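Long-range contact in transcriptional regulator, crp family (Thermotoga maritima, PDB 1O5L), which probably acts as a DNA-binding transcription factor of the Crp family, its amino-terminal part resembling a cyclic nucleotide-binding domain: residues D42-E48 and K97-K103. Residues are numbered along the deposited sequence; the frame is centred on the assembly and turned at random.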
ATOM      1  N   ASP A  42       8.541 -14.950   3.020  1.00 59.12           N
ATOM      2  CA  ASP A  42       7.702 -15.033   4.187  1.00 59.11           C
ATOM      3  C   ASP A  42       7.416 -13.618   4.657  1.00 58.84           C
ATOM      4  O   ASP A  42       8.224 -12.688   4.428  1.00 59.09           O
ATOM      5  CB  ASP A  42       8.433 -15.793   5.277  1.00 59.30           C
ATOM      6  CG  ASP A  42       8.445 -17.298   5.052  1.00 61.49           C
ATOM      7  OD1 ASP A  42       7.875 -17.929   4.129  1.00 64.85           O
ATOM      8  OD2 ASP A  42       9.056 -17.975   5.900  1.00 67.47           O
ATOM      9  N   VAL A  43       6.265 -13.462   5.306  1.00 57.71           N
ATOM     10  CA  VAL A  43       5.931 -12.260   6.044  1.00 56.28           C
ATOM     11  C   VAL A  43       6.706 -12.298   7.389  1.00 56.31           C
ATOM     12  O   VAL A  43       6.614 -13.268   8.181  1.00 55.02           O
ATOM     13  CB  VAL A  43       4.404 -12.193   6.299  1.00 56.12           C
ATOM     14  CG1 VAL A  43       4.032 -10.965   7.125  1.00 55.63           C
ATOM     15  CG2 VAL A  43       3.630 -12.236   4.981  1.00 56.33           C
ATOM     16  N   LEU A  44       7.463 -11.241   7.644  1.00 56.19           N
ATOM     17  CA  LEU A  44       8.308 -11.150   8.841  1.00 55.51           C
ATOM     18  C   LEU A  44       7.695 -10.177   9.848  1.00 55.42           C
ATOM     19  O   LEU A  44       7.309  -9.061   9.482  1.00 55.01           O
ATOM     20  CB  LEU A  44       9.714 -10.693   8.448  1.00 55.53           C
ATOM     21  CG  LEU A  44      10.456 -11.494   7.366  1.00 55.67           C
ATOM     22  CD1 LEU A  44      11.857 -10.997   7.262  1.00 55.91           C
ATOM     23  CD2 LEU A  44      10.479 -13.048   7.621  1.00 57.71           C
ATOM     24  N   ILE A  45       7.607 -10.602  11.114  1.00 55.56           N
ATOM     25  CA  ILE A  45       7.091  -9.759  12.195  1.00 55.29           C
ATOM     26  C   ILE A  45       8.119  -9.683  13.320  1.00 54.75           C
ATOM     27  O   ILE A  45       8.533 -10.719  13.850  1.00 55.81           O
ATOM     28  CB  ILE A  45       5.715 -10.319  12.733  1.00 55.84           C
ATOM     29  CG1 ILE A  45       4.679 -10.399  11.603  1.00 56.89           C
ATOM     30  CG2 ILE A  45       5.168  -9.455  13.882  1.00 55.99           C
ATOM     31  CD1 ILE A  45       3.399 -11.125  12.006  1.00 56.06           C
ATOM     32  N   LEU A  46       8.513  -8.469  13.690  1.00 53.85           N
ATOM     33  CA  LEU A  46       9.426  -8.253  14.808  1.00 54.10           C
ATOM     34  C   LEU A  46       8.699  -8.415  16.140  1.00 54.25           C
ATOM     35  O   LEU A  46       7.809  -7.605  16.482  1.00 52.88           O
ATOM     36  CB  LEU A  46      10.061  -6.855  14.767  1.00 53.32           C
ATOM     37  CG  LEU A  46      11.027  -6.522  15.897  1.00 53.41           C
ATOM     38  CD1 LEU A  46      12.272  -7.412  15.806  1.00 54.01           C
ATOM     39  CD2 LEU A  46      11.444  -5.024  15.865  1.00 53.92           C
ATOM     40  N   LEU A  47       9.156  -9.418  16.893  1.00 54.17           N
ATOM     41  CA  LEU A  47       8.570  -9.836  18.159  1.00 55.06           C
ATOM     42  C   LEU A  47       9.200  -9.108  19.321  1.00 55.33           C
ATOM     43  O   LEU A  47       8.497  -8.670  20.232  1.00 55.71           O
ATOM     44  CB  LEU A  47       8.799 -11.347  18.378  1.00 54.65           C
ATOM     45  CG  LEU A  47       8.058 -12.296  17.425  1.00 55.73           C
ATOM     46  CD1 LEU A  47       8.525 -13.739  17.615  1.00 54.75           C
ATOM     47  CD2 LEU A  47       6.538 -12.164  17.619  1.00 54.78           C
ATOM     48  N   GLU A  48      10.532  -9.047  19.309  1.00 55.61           N
ATOM     49  CA  GLU A  48      11.294  -8.386  20.344  1.00 55.91           C
ATOM     50  C   GLU A  48      12.663  -7.946  19.836  1.00 55.66           C
ATOM     51  O   GLU A  48      13.210  -8.554  18.913  1.00 54.96           O
ATOM     52  CB  GLU A  48      11.437  -9.247  21.594  1.00 55.98           C
ATOM     53  CG  GLU A  48      11.557 -10.737  21.395  1.00 57.72           C
ATOM     54  CD  GLU A  48      11.677 -11.474  22.737  1.00 57.87           C
ATOM     55  OE1 GLU A  48      12.773 -11.390  23.368  1.00 57.69           O
ATOM     56  OE2 GLU A  48      10.658 -12.094  23.172  1.00 59.62           O
ATOM     57  N   LYS A  97      14.246 -11.130  17.863  1.00 53.57           N
ATOM     58  CA  LYS A  97      13.494 -12.317  17.458  1.00 53.63           C
ATOM     59  C   LYS A  97      12.373 -11.899  16.525  1.00 53.51           C
ATOM     60  O   LYS A  97      11.697 -10.893  16.732  1.00 52.53           O
ATOM     61  CB  LYS A  97      12.886 -13.061  18.654  1.00 53.65           C
ATOM     62  CG  LYS A  97      13.873 -13.347  19.767  1.00 54.64           C
ATOM     63  CD  LYS A  97      13.287 -14.251  20.850  1.00 54.42           C
ATOM     64  CE  LYS A  97      14.282 -14.508  21.953  1.00 54.31           C
ATOM     65  NZ  LYS A  97      13.620 -15.173  23.108  1.00 57.07           N
ATOM     66  N   ILE A  98      12.170 -12.719  15.509  1.00 54.23           N
ATOM     67  CA  ILE A  98      11.239 -12.451  14.442  1.00 54.29           C
ATOM     68  C   ILE A  98      10.368 -13.673  14.233  1.00 53.82           C
ATOM     69  O   ILE A  98      10.802 -14.798  14.454  1.00 53.24           O
ATOM     70  CB  ILE A  98      12.073 -12.069  13.183  1.00 54.77           C
ATOM     71  CG1 ILE A  98      12.495 -10.603  13.317  1.00 54.93           C
ATOM     72  CG2 ILE A  98      11.335 -12.317  11.830  1.00 55.99           C
ATOM     73  CD1 ILE A  98      13.590 -10.205  12.354  1.00 56.18           C
ATOM     74  N   LEU A  99       9.123 -13.420  13.823  1.00 53.67           N
ATOM     75  CA  LEU A  99       8.188 -14.452  13.412  1.00 52.87           C
ATOM     76  C   LEU A  99       8.130 -14.416  11.890  1.00 53.19           C
ATOM     77  O   LEU A  99       7.995 -13.330  11.295  1.00 53.60           O
ATOM     78  CB  LEU A  99       6.794 -14.188  13.987  1.00 52.41           C
ATOM     79  CG  LEU A  99       5.607 -15.092  13.591  1.00 52.93           C
ATOM     80  CD1 LEU A  99       5.808 -16.591  13.924  1.00 50.30           C
ATOM     81  CD2 LEU A  99       4.334 -14.540  14.280  1.00 52.62           C
ATOM     82  N   SER A 100       8.201 -15.605  11.288  1.00 51.60           N
ATOM     83  CA  SER A 100       8.241 -15.775   9.862  1.00 51.67           C
ATOM     84  C   SER A 100       7.057 -16.665   9.449  1.00 51.30           C
ATOM     85  O   SER A 100       7.051 -17.864   9.742  1.00 51.38           O
ATOM     86  CB  SER A 100       9.578 -16.455   9.480  1.00 51.73           C
ATOM     87  OG  SER A 100       9.756 -16.534   8.065  1.00 52.63           O
ATOM     88  N   ILE A 101       6.063 -16.075   8.802  1.00 51.04           N
ATOM     89  CA  ILE A 101       4.883 -16.795   8.326  1.00 51.18           C
ATOM     90  C   ILE A 101       4.912 -16.941   6.794  1.00 50.56           C
ATOM     91  O   ILE A 101       5.057 -15.937   6.114  1.00 50.93           O
ATOM     92  CB  ILE A 101       3.584 -16.024   8.723  1.00 50.86           C
ATOM     93  CG1 ILE A 101       3.556 -15.760  10.244  1.00 51.43           C
ATOM     94  CG2 ILE A 101       2.358 -16.787   8.276  1.00 50.49           C
ATOM     95  CD1 ILE A 101       2.383 -14.949  10.698  1.00 51.38           C
ATOM     96  N   PRO A 102       4.691 -18.147   6.267  1.00 50.02           N
ATOM     97  CA  PRO A 102       4.575 -18.349   4.820  1.00 50.30           C
ATOM     98  C   PRO A 102       3.475 -17.480   4.206  1.00 50.90           C
ATOM     99  O   PRO A 102       2.378 -17.334   4.777  1.00 50.71           O
ATOM    100  CB  PRO A 102       4.253 -19.856   4.664  1.00 49.87           C
ATOM    101  CG  PRO A 102       4.640 -20.501   5.956  1.00 49.70           C
ATOM    102  CD  PRO A 102       4.533 -19.409   7.013  1.00 50.69           C
ATOM    103  N   LYS A 103       3.789 -16.879   3.060  1.00 51.03           N
ATOM    104  CA  LYS A 103       2.884 -15.947   2.406  1.00 51.31           C
ATOM    105  C   LYS A 103       1.462 -16.508   2.204  1.00 50.52           C
ATOM    106  O   LYS A 103       0.485 -15.788   2.376  1.00 49.80           O
ATOM    107  CB  LYS A 103       3.466 -15.492   1.066  1.00 50.79           C
ATOM    108  CG  LYS A 103       3.842 -14.032   1.041  1.00 54.53           C
ATOM    109  CD  LYS A 103       4.049 -13.475  -0.409  1.00 53.73           C
ATOM    110  CE  LYS A 103       5.489 -13.125  -0.673  1.00 56.43           C
ATOM    111  NZ  LYS A 103       5.664 -12.606  -2.064  1.00 58.24           N
TER
HETATM  112  O   HOH W   1      10.983 -14.646  23.857  1.00 47.05           O
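Ile-45 and Leu-99 face each other as a hydrogen-bonded antiparallel pair: Ile-45 N reaches Leu-99 O at 2.8 Å, and Leu-99 N returns the bond to Ile-45 O. Val-43 and Ile-101 form the next hydrogen-bonded pair, two residues along. The buried part of the contact lies here, with apolar branches closing over both faces. On one, Ile-45 CD1 touches Ile-101 CD1 at 4.2 Å and Leu-47 CD1 rests on Leu-99 CB at 4.0 Å; on the other, Leu-44 CB meets Ile-98 CG2. Beside Leu-44, Ser-100 swings OG opposite its backbone N (chi1 -174°), placing it 2.7 Å from Asp-42 OD2, where it donates to the carboxylate's anti lone pair. Replacing Asp-42 by alanine removes the carboxylate, and the buried hydroxyl of Ser-100 is then likely to lose its acceptor and be free to turn.

The register slips at the other end. Leu-47 N and Glu-48 N both point at Lys-97 O, the second weakly at 3.4 Å, which defines a classic beta bulge. Beyond it the contact opens to solvent: the extended chains of Glu-48 and Lys-97 run side by side, CD to CD 3.7 Å, but their salt bridge is long, OE1 to NZ 3.9 Å, and a water links OE2 to NZ.

Both strands are interior to a four-stranded antiparallel sheet of the cyclic nucleotide-binding domain, strand 23-27 flanking strand 96-102 and strand 72-73 flanking 42-48, while Phe-106 of helix 103-112 covers Val-43 and Ile-101.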